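Long-range contacts in choline dehydrogenase and related flavoproteins (PDB 3Q9T), which oxidises formate as a member of the glucose-methanol-choline oxidoreductase family, using a bound 8-formyl-FAD at its catalytic site: residues N84-T89 with F509-T514; L304-G309 with C505-H510; S5-V10 with T32-E37. All blocks are in the same frame, centred on the assembly; numbering follows the deposited sequence.

Overall arrangement
From the N terminus, interaction 3 comes first: strand 9-12 pairs in parallel with 33-36 across a short beta-alpha-beta loop in the Rossmann-like part of the fold, near the adenosine end of the flavin dinucleotide. It is complete before interaction 1 opens at 84-89. That second loop is very long, running to 509-514, and interaction 2 opens within it at 304-309. Both then close on one stretch of chain, sharing F509 and H510, and their centres lie about 10 Å apart. Interaction 2 ties a short strand into the large mixed sheet, while interaction 1 links two loops beside the isoalloxazine. The centres of interactions 2 and 3 are about 33 Å apart; both touch the cofactor, one near the flavin and one at the adenosine ribose.

Interaction 1: N84-T89 with F509-T514; sequences NTRGKT and FHPTGT. With FAY ([(2R,3S,4R,5R)-5-(6-amino-9H-purin-9-yl)-3,4-dihydroxytetrahydrofuran-2-yl]methyl (2R,3S,4S)-5-(8-formyl-7-methyl-2,4-dioxo-3,4-dihydrobenzo[g]pteridin-10(2H)-yl)-2,3,4-trihydroxypentyl dihydrogen diphosphate), chain D.
The CA atoms of T85 and F509, 7.6 Å apart, are the nearest across two irregular loops, so side chains rather than paired backbones make most of the join. R86 does the bridging. Its chain bends at CB-CG (chi2 -69°) and again at CG-CD (chi3 109°), which turns the guanidinium back along its own loop; NE donates to T85 O at 2.9 Å, although that carbonyl sits out of the guanidinium plane. NH2 reaches across to F509 O, also at 2.9 Å, in a weak, bent bond at the edge of the group. The guanidinium lies between P511 CG, 3.5 Å above one face, and the formyl carbon C8M of the cofactor over the opposite face, each offset toward its rim. A water extends the link: it accepts a weak bond from NH1, donates to P511 O, and also meets FAY O4' on the ribityl chain. F509 turns a ring face to the flavin methyl, CD1 lying 3.5 Å from FAY C7M, while T85 CG2 meets the same methyl at 3.8 Å. T85, R86 and F509 line the flavin end of the pocket, with P511 behind the arginine. Around them, D64 binds the T85 hydroxyl, strand 83-84 leads into the first loop, and P511 packs on V268 and F269 of helix 267-277 and on L304 of strand 302-304.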
# COMPACT_ATOMS: atom_id res chain seq x y z
N ASN A 84 11.74 0.56 2.21
CA ASN A 84 12.25 1.91 2.07
C ASN A 84 13.70 1.84 2.50
O ASN A 84 14.00 1.93 3.68
CB ASN A 84 11.48 2.88 2.94
CG ASN A 84 11.89 4.31 2.71
OD1 ASN A 84 11.53 5.21 3.48
ND2 ASN A 84 12.61 4.54 1.62
N THR A 85 14.59 1.66 1.53
CA THR A 85 15.97 1.28 1.76
C THR A 85 16.80 2.33 2.52
O THR A 85 16.73 3.52 2.23
CB THR A 85 16.63 0.94 0.40
OG1 THR A 85 16.06 -0.27 -0.13
CG2 THR A 85 18.15 0.83 0.51
N ARG A 86 17.57 1.86 3.50
CA ARG A 86 18.52 2.66 4.28
C ARG A 86 19.69 1.75 4.59
O ARG A 86 19.49 0.56 4.79
CB ARG A 86 17.90 3.09 5.61
CG ARG A 86 16.88 4.23 5.53
CD ARG A 86 17.55 5.53 5.17
NE ARG A 86 17.21 5.95 3.82
CZ ARG A 86 17.65 7.06 3.24
NH1 ARG A 86 18.46 7.87 3.90
NH2 ARG A 86 17.26 7.37 2.01
N GLY A 87 20.90 2.31 4.66
CA GLY A 87 22.08 1.51 4.91
C GLY A 87 22.21 1.01 6.35
O GLY A 87 22.08 1.78 7.31
N LYS A 88 22.45 -0.28 6.50
CA LYS A 88 22.69 -0.90 7.79
C LYS A 88 24.05 -1.58 7.71
O LYS A 88 24.18 -2.73 7.24
CB LYS A 88 21.59 -1.92 8.11
CG LYS A 88 21.55 -2.36 9.55
CD LYS A 88 20.41 -3.33 9.80
CE LYS A 88 20.63 -4.06 11.12
NZ LYS A 88 19.51 -4.98 11.43
N THR A 89 25.07 -0.83 8.13
CA THR A 89 26.47 -1.15 7.89
C THR A 89 27.30 0.09 8.16
O THR A 89 26.81 1.21 8.01
CB THR A 89 26.74 -1.57 6.43
OG1 THR A 89 28.16 -1.72 6.22
CG2 THR A 89 26.21 -0.53 5.44
N PHE A 509 14.77 8.65 -2.34
CA PHE A 509 15.80 8.26 -1.36
C PHE A 509 16.50 9.43 -0.64
O PHE A 509 17.63 9.28 -0.19
CB PHE A 509 16.85 7.32 -1.98
CG PHE A 509 16.25 6.09 -2.64
CD1 PHE A 509 15.67 5.08 -1.88
CD2 PHE A 509 16.27 5.95 -4.02
CE1 PHE A 509 15.12 3.95 -2.48
CE2 PHE A 509 15.72 4.82 -4.62
CZ PHE A 509 15.16 3.82 -3.85
N HIS A 510 15.81 10.57 -0.51
CA HIS A 510 16.40 11.75 0.15
C HIS A 510 15.64 12.28 1.37
O HIS A 510 15.46 13.49 1.49
CB HIS A 510 16.54 12.91 -0.87
CG HIS A 510 17.09 12.48 -2.19
ND1 HIS A 510 16.72 13.07 -3.38
CD2 HIS A 510 17.98 11.51 -2.52
CE1 HIS A 510 17.34 12.48 -4.38
NE2 HIS A 510 18.12 11.53 -3.88
N PRO A 511 15.22 11.40 2.29
CA PRO A 511 14.51 11.94 3.47
C PRO A 511 15.38 12.86 4.37
O PRO A 511 16.58 12.63 4.51
CB PRO A 511 14.10 10.68 4.24
CG PRO A 511 15.13 9.67 3.83
CD PRO A 511 15.40 9.95 2.38
N THR A 512 14.75 13.86 4.99
CA THR A 512 15.42 14.86 5.82
C THR A 512 14.47 15.42 6.88
O THR A 512 13.27 15.13 6.87
CB THR A 512 15.89 16.07 4.98
OG1 THR A 512 14.75 16.74 4.42
CG2 THR A 512 16.85 15.65 3.85
N GLY A 513 15.01 16.21 7.82
CA GLY A 513 14.21 17.19 8.55
C GLY A 513 13.71 16.88 9.94
O GLY A 513 13.19 17.77 10.62
N THR A 514 13.86 15.63 10.37
CA THR A 514 13.19 15.15 11.58
C THR A 514 13.82 15.59 12.90
O THR A 514 13.33 15.23 13.96
CB THR A 514 13.12 13.63 11.57
OG1 THR A 514 14.44 13.11 11.33
CG2 THR A 514 12.16 13.17 10.47
P FAY D . 22.92 9.95 7.19
N1 FAY D . 22.11 10.80 -2.07
C2 FAY D . 22.95 11.27 -3.08
O2 FAY D . 23.55 12.32 -2.92
N3 FAY D . 23.47 10.39 -4.00
C4 FAY D . 22.77 9.25 -4.29
O4 FAY D . 22.74 8.88 -5.48
N5 FAY D . 21.20 7.61 -3.55
C6 FAY D . 20.11 5.71 -2.68
C7 FAY D . 19.58 4.99 -1.63
C8 FAY D . 19.55 5.57 -0.35
O8 FAY D . 19.30 5.10 1.93
C9 FAY D . 20.16 6.81 -0.14
PA FAY D . 22.86 7.13 7.41
C1' FAY D . 21.15 9.53 0.35
C10 FAY D . 21.55 9.54 -2.17
N10 FAY D . 21.05 8.90 -1.04
N1A FAY D . 21.40 1.32 16.56
O1A FAY D . 21.77 6.15 7.12
C1B FAY D . 22.97 3.43 12.01
O1P FAY D . 24.27 10.10 7.86
C2' FAY D . 22.53 9.29 1.00
O2' FAY D . 22.85 7.96 0.80
C2A FAY D . 22.68 1.35 16.04
O2A FAY D . 23.91 7.21 6.35
C2B FAY D . 22.65 2.94 10.61
O2B FAY D . 22.97 1.57 10.42
O2P FAY D . 21.98 11.07 7.61
C3' FAY D . 22.84 9.67 2.48
O3' FAY D . 23.64 8.73 3.20
N3A FAY D . 22.93 1.95 14.81
C3B FAY D . 23.55 3.82 9.77
O3B FAY D . 24.84 3.27 9.77
O3P FAY D . 22.23 8.57 7.66
C4' FAY D . 21.64 9.98 3.34
O4' FAY D . 20.87 10.91 2.59
C4A FAY D . 21.91 2.52 14.12
C4B FAY D . 23.62 5.11 10.56
O4B FAY D . 23.13 4.82 11.86
C4X FAY D . 21.79 8.83 -3.36
C5' FAY D . 22.08 10.54 4.71
O5' FAY D . 23.00 9.84 5.56
C5A FAY D . 20.61 2.50 14.64
C5B FAY D . 22.82 6.21 9.90
O5B FAY D . 23.56 6.69 8.81
C5X FAY D . 20.52 7.03 -2.50
C6A FAY D . 20.35 1.90 15.86
N6A FAY D . 19.09 1.80 16.31
N7A FAY D . 19.81 3.14 13.75
C7M FAY D . 18.88 3.69 -1.93
C8A FAY D . 20.55 3.56 12.71
C8M FAY D . 19.35 4.66 0.80
C9A FAY D . 20.61 7.58 -1.21
N9A FAY D . 21.84 3.18 12.92
O HOH W 1 18.64 10.74 4.30

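Interaction 2: L304-G309 with C505-H510; sequences LMDHPG and CQTAFH. With FAY ([(2R,3S,4R,5R)-5-(6-amino-9H-purin-9-yl)-3,4-dihydroxytetrahydrofuran-2-yl]methyl (2R,3S,4S)-5-(8-formyl-7-methyl-2,4-dioxo-3,4-dihydrobenzo[g]pteridin-10(2H)-yl)-2,3,4-trihydroxypentyl dihydrogen diphosphate), chain D.
H510 and H307 meet through their ND1 atoms, 2.8 Å apart, in a nearly straight hydrogen bond (165°) whose donor could be either ring. The two imidazoles stand almost perpendicular, at 88°, and touch rim to rim: each ND1 lies at the edge of the other ring, near its plane, so neither ring stacks on the other. H510 CD2 comes within 4.1 Å of FAY C10, which places this histidine at the flavin. The carboxylate of D306 meets the backbone N of H510. With CG anti to the backbone N (chi1 -169°), the aspartate extends OD1 to H510 N at 2.9 Å, a weak and bent bond. The same oxygen takes H307 N from above the carboxylate plane, so one acceptor steadies the backbones of both histidines. OD2 faces T507 OG1, at a modelled separation too short to be read closely. T507 OG1 also accepts from F509 N, two residues on, which makes an ST turn at the end of strand 506-507. That strand pairs antiparallel with the start of strand 308-316, within the large mixed sheet of the chain. G309 forms the hydrogen-bonded pair with Q506: G309 N donates to Q506 O at 2.8 Å, and Q506 N returns a bond to G309 O at 2.7 Å. P308 and T507 make the adjoining non-hydrogen-bonded pair, after which A508 N reaches H307 O at 2.9 Å. H510 also touches R553, consistent with the His-Arg pair of the catalytic site, while H307 NE2 makes a weak bond to P550 O.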
# COMPACT_ATOMS: atom_id res chain seq x y z
N LEU A 304 9.49 15.75 8.52
CA LEU A 304 10.10 14.81 7.60
C LEU A 304 9.80 15.26 6.16
O LEU A 304 8.63 15.33 5.76
CB LEU A 304 9.55 13.42 7.85
CG LEU A 304 9.84 12.40 6.76
CD1 LEU A 304 11.34 12.15 6.73
CD2 LEU A 304 9.06 11.12 7.00
N MET A 305 10.84 15.59 5.40
CA MET A 305 10.66 16.00 4.00
C MET A 305 11.56 15.20 3.07
O MET A 305 12.75 15.01 3.35
CB MET A 305 10.93 17.50 3.82
CG MET A 305 10.33 18.06 2.53
SD MET A 305 8.54 18.35 2.66
CE MET A 305 8.21 18.77 0.96
N ASP A 306 10.98 14.73 1.97
CA ASP A 306 11.71 13.88 1.02
C ASP A 306 11.31 14.34 -0.39
O ASP A 306 10.39 15.15 -0.54
CB ASP A 306 11.33 12.42 1.27
CG ASP A 306 12.23 11.42 0.51
OD1 ASP A 306 13.18 11.82 -0.16
OD2 ASP A 306 11.97 10.20 0.62
N HIS A 307 12.00 13.83 -1.41
CA HIS A 307 11.63 14.12 -2.79
C HIS A 307 10.78 12.97 -3.35
O HIS A 307 11.23 11.82 -3.31
CB HIS A 307 12.87 14.19 -3.67
CG HIS A 307 13.73 15.39 -3.43
ND1 HIS A 307 15.11 15.32 -3.43
CD2 HIS A 307 13.42 16.69 -3.22
CE1 HIS A 307 15.61 16.52 -3.22
NE2 HIS A 307 14.61 17.37 -3.09
N PRO A 308 9.60 13.27 -3.91
CA PRO A 308 8.87 12.17 -4.56
C PRO A 308 9.47 11.96 -5.94
O PRO A 308 9.97 12.93 -6.52
CB PRO A 308 7.45 12.71 -4.67
CG PRO A 308 7.65 14.19 -4.84
CD PRO A 308 8.94 14.57 -4.15
N GLY A 309 9.47 10.73 -6.44
CA GLY A 309 10.01 10.44 -7.75
C GLY A 309 9.00 9.58 -8.48
O GLY A 309 8.41 8.69 -7.87
N CYS A 505 4.65 6.52 -8.02
CA CYS A 505 5.71 7.31 -7.42
C CYS A 505 6.40 6.51 -6.33
O CYS A 505 5.86 5.52 -5.83
CB CYS A 505 5.14 8.60 -6.83
SG CYS A 505 4.23 8.34 -5.29
N GLN A 506 7.61 6.94 -5.96
CA GLN A 506 8.34 6.33 -4.85
C GLN A 506 9.21 7.41 -4.24
O GLN A 506 9.32 8.50 -4.80
CB GLN A 506 9.26 5.19 -5.34
CG GLN A 506 10.27 5.64 -6.37
CD GLN A 506 11.28 4.57 -6.70
OE1 GLN A 506 10.99 3.63 -7.47
NE2 GLN A 506 12.47 4.68 -6.12
N THR A 507 9.83 7.10 -3.12
CA THR A 507 10.88 7.96 -2.56
C THR A 507 12.03 8.07 -3.55
O THR A 507 12.40 7.09 -4.19
CB THR A 507 11.43 7.39 -1.24
OG1 THR A 507 12.47 8.24 -0.75
CG2 THR A 507 12.00 5.98 -1.44
N ALA A 508 12.60 9.26 -3.69
CA ALA A 508 13.83 9.39 -4.46
C ALA A 508 15.04 9.13 -3.56
O ALA A 508 16.17 9.37 -3.95
CB ALA A 508 13.91 10.76 -5.13
N PHE A 509 14.77 8.65 -2.34
CA PHE A 509 15.80 8.26 -1.36
C PHE A 509 16.50 9.43 -0.64
O PHE A 509 17.63 9.28 -0.19
CB PHE A 509 16.85 7.32 -1.98
CG PHE A 509 16.25 6.09 -2.64
CD1 PHE A 509 15.67 5.08 -1.88
CD2 PHE A 509 16.27 5.95 -4.02
CE1 PHE A 509 15.12 3.95 -2.48
CE2 PHE A 509 15.72 4.82 -4.62
CZ PHE A 509 15.16 3.82 -3.85
N HIS A 510 15.81 10.57 -0.51
CA HIS A 510 16.40 11.75 0.15
C HIS A 510 15.64 12.28 1.37
O HIS A 510 15.46 13.49 1.49
CB HIS A 510 16.54 12.91 -0.87
CG HIS A 510 17.09 12.48 -2.19
ND1 HIS A 510 16.72 13.07 -3.38
CD2 HIS A 510 17.98 11.51 -2.52
CE1 HIS A 510 17.34 12.48 -4.38
NE2 HIS A 510 18.12 11.53 -3.88
P FAY D . 22.92 9.95 7.19
N1 FAY D . 22.11 10.80 -2.07
C2 FAY D . 22.95 11.27 -3.08
O2 FAY D . 23.55 12.32 -2.92
N3 FAY D . 23.47 10.39 -4.00
C4 FAY D . 22.77 9.25 -4.29
O4 FAY D . 22.74 8.88 -5.48
N5 FAY D . 21.20 7.61 -3.55
C6 FAY D . 20.11 5.71 -2.68
C7 FAY D . 19.58 4.99 -1.63
C8 FAY D . 19.55 5.57 -0.35
O8 FAY D . 19.30 5.10 1.93
C9 FAY D . 20.16 6.81 -0.14
PA FAY D . 22.86 7.13 7.41
C1' FAY D . 21.15 9.53 0.35
C10 FAY D . 21.55 9.54 -2.17
N10 FAY D . 21.05 8.90 -1.04
N1A FAY D . 21.40 1.32 16.56
O1A FAY D . 21.77 6.15 7.12
C1B FAY D . 22.97 3.43 12.01
O1P FAY D . 24.27 10.10 7.86
C2' FAY D . 22.53 9.29 1.00
O2' FAY D . 22.85 7.96 0.80
C2A FAY D . 22.68 1.35 16.04
O2A FAY D . 23.91 7.21 6.35
C2B FAY D . 22.65 2.94 10.61
O2B FAY D . 22.97 1.57 10.42
O2P FAY D . 21.98 11.07 7.61
C3' FAY D . 22.84 9.67 2.48
O3' FAY D . 23.64 8.73 3.20
N3A FAY D . 22.93 1.95 14.81
C3B FAY D . 23.55 3.82 9.77
O3B FAY D . 24.84 3.27 9.77
O3P FAY D . 22.23 8.57 7.66
C4' FAY D . 21.64 9.98 3.34
O4' FAY D . 20.87 10.91 2.59
C4A FAY D . 21.91 2.52 14.12
C4B FAY D . 23.62 5.11 10.56
O4B FAY D . 23.13 4.82 11.86
C4X FAY D . 21.79 8.83 -3.36
C5' FAY D . 22.08 10.54 4.71
O5' FAY D . 23.00 9.84 5.56
C5A FAY D . 20.61 2.50 14.64
C5B FAY D . 22.82 6.21 9.90
O5B FAY D . 23.56 6.69 8.81
C5X FAY D . 20.52 7.03 -2.50
C6A FAY D . 20.35 1.90 15.86
N6A FAY D . 19.09 1.80 16.31
N7A FAY D . 19.81 3.14 13.75
C7M FAY D . 18.88 3.69 -1.93
C8A FAY D . 20.55 3.56 12.71
C8M FAY D . 19.35 4.66 0.80
C9A FAY D . 20.61 7.58 -1.21
N9A FAY D . 21.84 3.18 12.92

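Interaction 3: S5-V10 with T32-E37; sequences SHFDFV and TVLIVE. With FAY ([(2R,3S,4R,5R)-5-(6-amino-9H-purin-9-yl)-3,4-dihydroxytetrahydrofuran-2-yl]methyl (2R,3S,4S)-5-(8-formyl-7-methyl-2,4-dioxo-3,4-dihydrobenzo[g]pteridin-10(2H)-yl)-2,3,4-trihydroxypentyl dihydrogen diphosphate), chain D.
F7 lays one face of its ring over L34, whose CB stands 3.5 Å from the ring centroid and only 12° off the normal, a close CH-pi contact. CG of F7 lies beside its own backbone N (chi1 -58°), and this sets the ring over the leucine CB, while the leucine's methyls reach its far rim at CE2 and CZ. L34 CD2 lies between the F7 ring and V10 CG1, 4.0 Å from the latter, and the leucine and valine side chains run alongside each other. Beneath this apolar cover, strands 9-12 and 33-36 pair in parallel: F9 N donates to T32 O at 3.1 Å, and F9 O takes L34 N at 2.8 Å. F256 and T222 also pack on L34. The other end is looser and more polar. There the chain turns a corner at D8, and D8 and T32 are both partly exposed. T32 OG1 receives D8 N at 2.9 Å in an almost straight side-chain bond at the corner, next to the backbone bond from F9 N. The pairing joins two strands of the beta-alpha-beta unit formed with helix 16-25, the Rossmann-type dinucleotide fold. Past strand 33-36, E37 accepts from both ribose hydroxyls, OE1 from FAY O3B and OE2 from FAY O2B, each at 2.7 Å. The probably charged carboxylate thus pins both hydroxyls, as an acidic residue after the second strand commonly does in Rossmann-type dinucleotide sites.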
# COMPACT_ATOMS: atom_id res chain seq x y z
N SER A 5 32.99 1.67 29.33
CA SER A 5 34.13 2.44 28.83
C SER A 5 33.84 3.90 28.54
O SER A 5 32.75 4.25 28.11
CB SER A 5 34.66 1.80 27.55
OG SER A 5 35.51 0.72 27.86
N HIS A 6 34.83 4.76 28.78
CA HIS A 6 34.68 6.19 28.54
C HIS A 6 35.47 6.60 27.29
O HIS A 6 36.54 6.06 27.02
CB HIS A 6 35.20 6.99 29.74
CG HIS A 6 34.26 7.02 30.90
ND1 HIS A 6 33.79 8.20 31.45
CD2 HIS A 6 33.70 6.02 31.63
CE1 HIS A 6 32.97 7.92 32.45
NE2 HIS A 6 32.90 6.61 32.57
N PHE A 7 34.94 7.54 26.53
CA PHE A 7 35.66 8.09 25.39
C PHE A 7 35.38 9.57 25.39
O PHE A 7 34.33 9.98 25.90
CB PHE A 7 35.15 7.46 24.09
CG PHE A 7 35.28 5.96 24.05
CD1 PHE A 7 36.33 5.37 23.37
CD2 PHE A 7 34.35 5.15 24.67
CE1 PHE A 7 36.46 3.97 23.32
CE2 PHE A 7 34.47 3.76 24.63
CZ PHE A 7 35.53 3.18 23.95
N ASP A 8 36.30 10.37 24.85
CA ASP A 8 36.04 11.81 24.68
C ASP A 8 34.75 12.05 23.90
O ASP A 8 33.90 12.88 24.30
CB ASP A 8 37.20 12.50 23.96
CG ASP A 8 38.33 12.91 24.91
OD1 ASP A 8 38.19 12.72 26.13
OD2 ASP A 8 39.35 13.44 24.42
N PHE A 9 34.60 11.36 22.77
CA PHE A 9 33.43 11.54 21.92
C PHE A 9 32.83 10.22 21.51
O PHE A 9 33.54 9.30 21.09
CB PHE A 9 33.76 12.35 20.66
CG PHE A 9 34.21 13.74 20.95
CD1 PHE A 9 33.30 14.70 21.35
CD2 PHE A 9 35.54 14.10 20.82
CE1 PHE A 9 33.71 15.99 21.61
CE2 PHE A 9 35.96 15.39 21.08
CZ PHE A 9 35.05 16.33 21.49
N VAL A 10 31.50 10.13 21.63
CA VAL A 10 30.78 8.94 21.18
C VAL A 10 29.92 9.32 19.99
O VAL A 10 29.10 10.23 20.08
CB VAL A 10 29.90 8.36 22.30
CG1 VAL A 10 29.04 7.24 21.77
CG2 VAL A 10 30.77 7.88 23.48
N THR A 32 40.10 10.37 22.06
CA THR A 32 39.46 9.05 21.94
C THR A 32 38.05 9.16 21.40
O THR A 32 37.23 9.93 21.92
CB THR A 32 39.38 8.30 23.28
OG1 THR A 32 38.91 9.20 24.30
CG2 THR A 32 40.74 7.73 23.67
N VAL A 33 37.75 8.38 20.38
CA VAL A 33 36.44 8.41 19.73
C VAL A 33 35.87 6.99 19.66
O VAL A 33 36.55 6.03 19.24
CB VAL A 33 36.54 8.99 18.29
CG1 VAL A 33 35.15 9.16 17.64
CG2 VAL A 33 37.30 10.31 18.28
N LEU A 34 34.61 6.86 20.08
CA LEU A 34 33.89 5.60 19.93
C LEU A 34 32.81 5.75 18.87
O LEU A 34 32.10 6.75 18.86
CB LEU A 34 33.24 5.16 21.25
CG LEU A 34 32.15 4.08 21.15
CD1 LEU A 34 32.77 2.70 20.90
CD2 LEU A 34 31.30 4.06 22.40
N ILE A 35 32.68 4.76 17.99
CA ILE A 35 31.53 4.66 17.09
C ILE A 35 30.71 3.39 17.35
O ILE A 35 31.21 2.28 17.19
CB ILE A 35 31.95 4.65 15.61
CG1 ILE A 35 32.87 5.83 15.30
CG2 ILE A 35 30.71 4.68 14.71
CD1 ILE A 35 33.60 5.72 13.97
N VAL A 36 29.44 3.55 17.74
CA VAL A 36 28.51 2.42 17.78
C VAL A 36 27.66 2.38 16.51
O VAL A 36 27.26 3.42 15.99
CB VAL A 36 27.62 2.40 19.05
CG1 VAL A 36 28.47 2.23 20.31
CG2 VAL A 36 26.76 3.65 19.15
N GLU A 37 27.40 1.17 16.03
CA GLU A 37 26.80 0.95 14.72
C GLU A 37 26.10 -0.39 14.72
O GLU A 37 26.68 -1.39 15.16
CB GLU A 37 27.89 0.94 13.64
CG GLU A 37 27.43 0.42 12.30
CD GLU A 37 26.23 1.18 11.77
OE1 GLU A 37 26.17 2.42 11.93
OE2 GLU A 37 25.33 0.54 11.20
P FAY D . 22.92 9.95 7.19
N1 FAY D . 22.11 10.80 -2.07
C2 FAY D . 22.95 11.27 -3.08
O2 FAY D . 23.55 12.32 -2.92
N3 FAY D . 23.47 10.39 -4.00
C4 FAY D . 22.77 9.25 -4.29
O4 FAY D . 22.74 8.88 -5.48
N5 FAY D . 21.20 7.61 -3.55
C6 FAY D . 20.11 5.71 -2.68
C7 FAY D . 19.58 4.99 -1.63
C8 FAY D . 19.55 5.57 -0.35
O8 FAY D . 19.30 5.10 1.93
C9 FAY D . 20.16 6.81 -0.14
PA FAY D . 22.86 7.13 7.41
C1' FAY D . 21.15 9.53 0.35
C10 FAY D . 21.55 9.54 -2.17
N10 FAY D . 21.05 8.90 -1.04
N1A FAY D . 21.40 1.32 16.56
O1A FAY D . 21.77 6.15 7.12
C1B FAY D . 22.97 3.43 12.01
O1P FAY D . 24.27 10.10 7.86
C2' FAY D . 22.53 9.29 1.00
O2' FAY D . 22.85 7.96 0.80
C2A FAY D . 22.68 1.35 16.04
O2A FAY D . 23.91 7.21 6.35
C2B FAY D . 22.65 2.94 10.61
O2B FAY D . 22.97 1.57 10.42
O2P FAY D . 21.98 11.07 7.61
C3' FAY D . 22.84 9.67 2.48
O3' FAY D . 23.64 8.73 3.20
N3A FAY D . 22.93 1.95 14.81
C3B FAY D . 23.55 3.82 9.77
O3B FAY D . 24.84 3.27 9.77
O3P FAY D . 22.23 8.57 7.66
C4' FAY D . 21.64 9.98 3.34
O4' FAY D . 20.87 10.91 2.59
C4A FAY D . 21.91 2.52 14.12
C4B FAY D . 23.62 5.11 10.56
O4B FAY D . 23.13 4.82 11.86
C4X FAY D . 21.79 8.83 -3.36
C5' FAY D . 22.08 10.54 4.71
O5' FAY D . 23.00 9.84 5.56
C5A FAY D . 20.61 2.50 14.64
C5B FAY D . 22.82 6.21 9.90
O5B FAY D . 23.56 6.69 8.81
C5X FAY D . 20.52 7.03 -2.50
C6A FAY D . 20.35 1.90 15.86
N6A FAY D . 19.09 1.80 16.31
N7A FAY D . 19.81 3.14 13.75
C7M FAY D . 18.88 3.69 -1.93
C8A FAY D . 20.55 3.56 12.71
C8M FAY D . 19.35 4.66 0.80
C9A FAY D . 20.61 7.58 -1.21
N9A FAY D . 21.84 3.18 12.92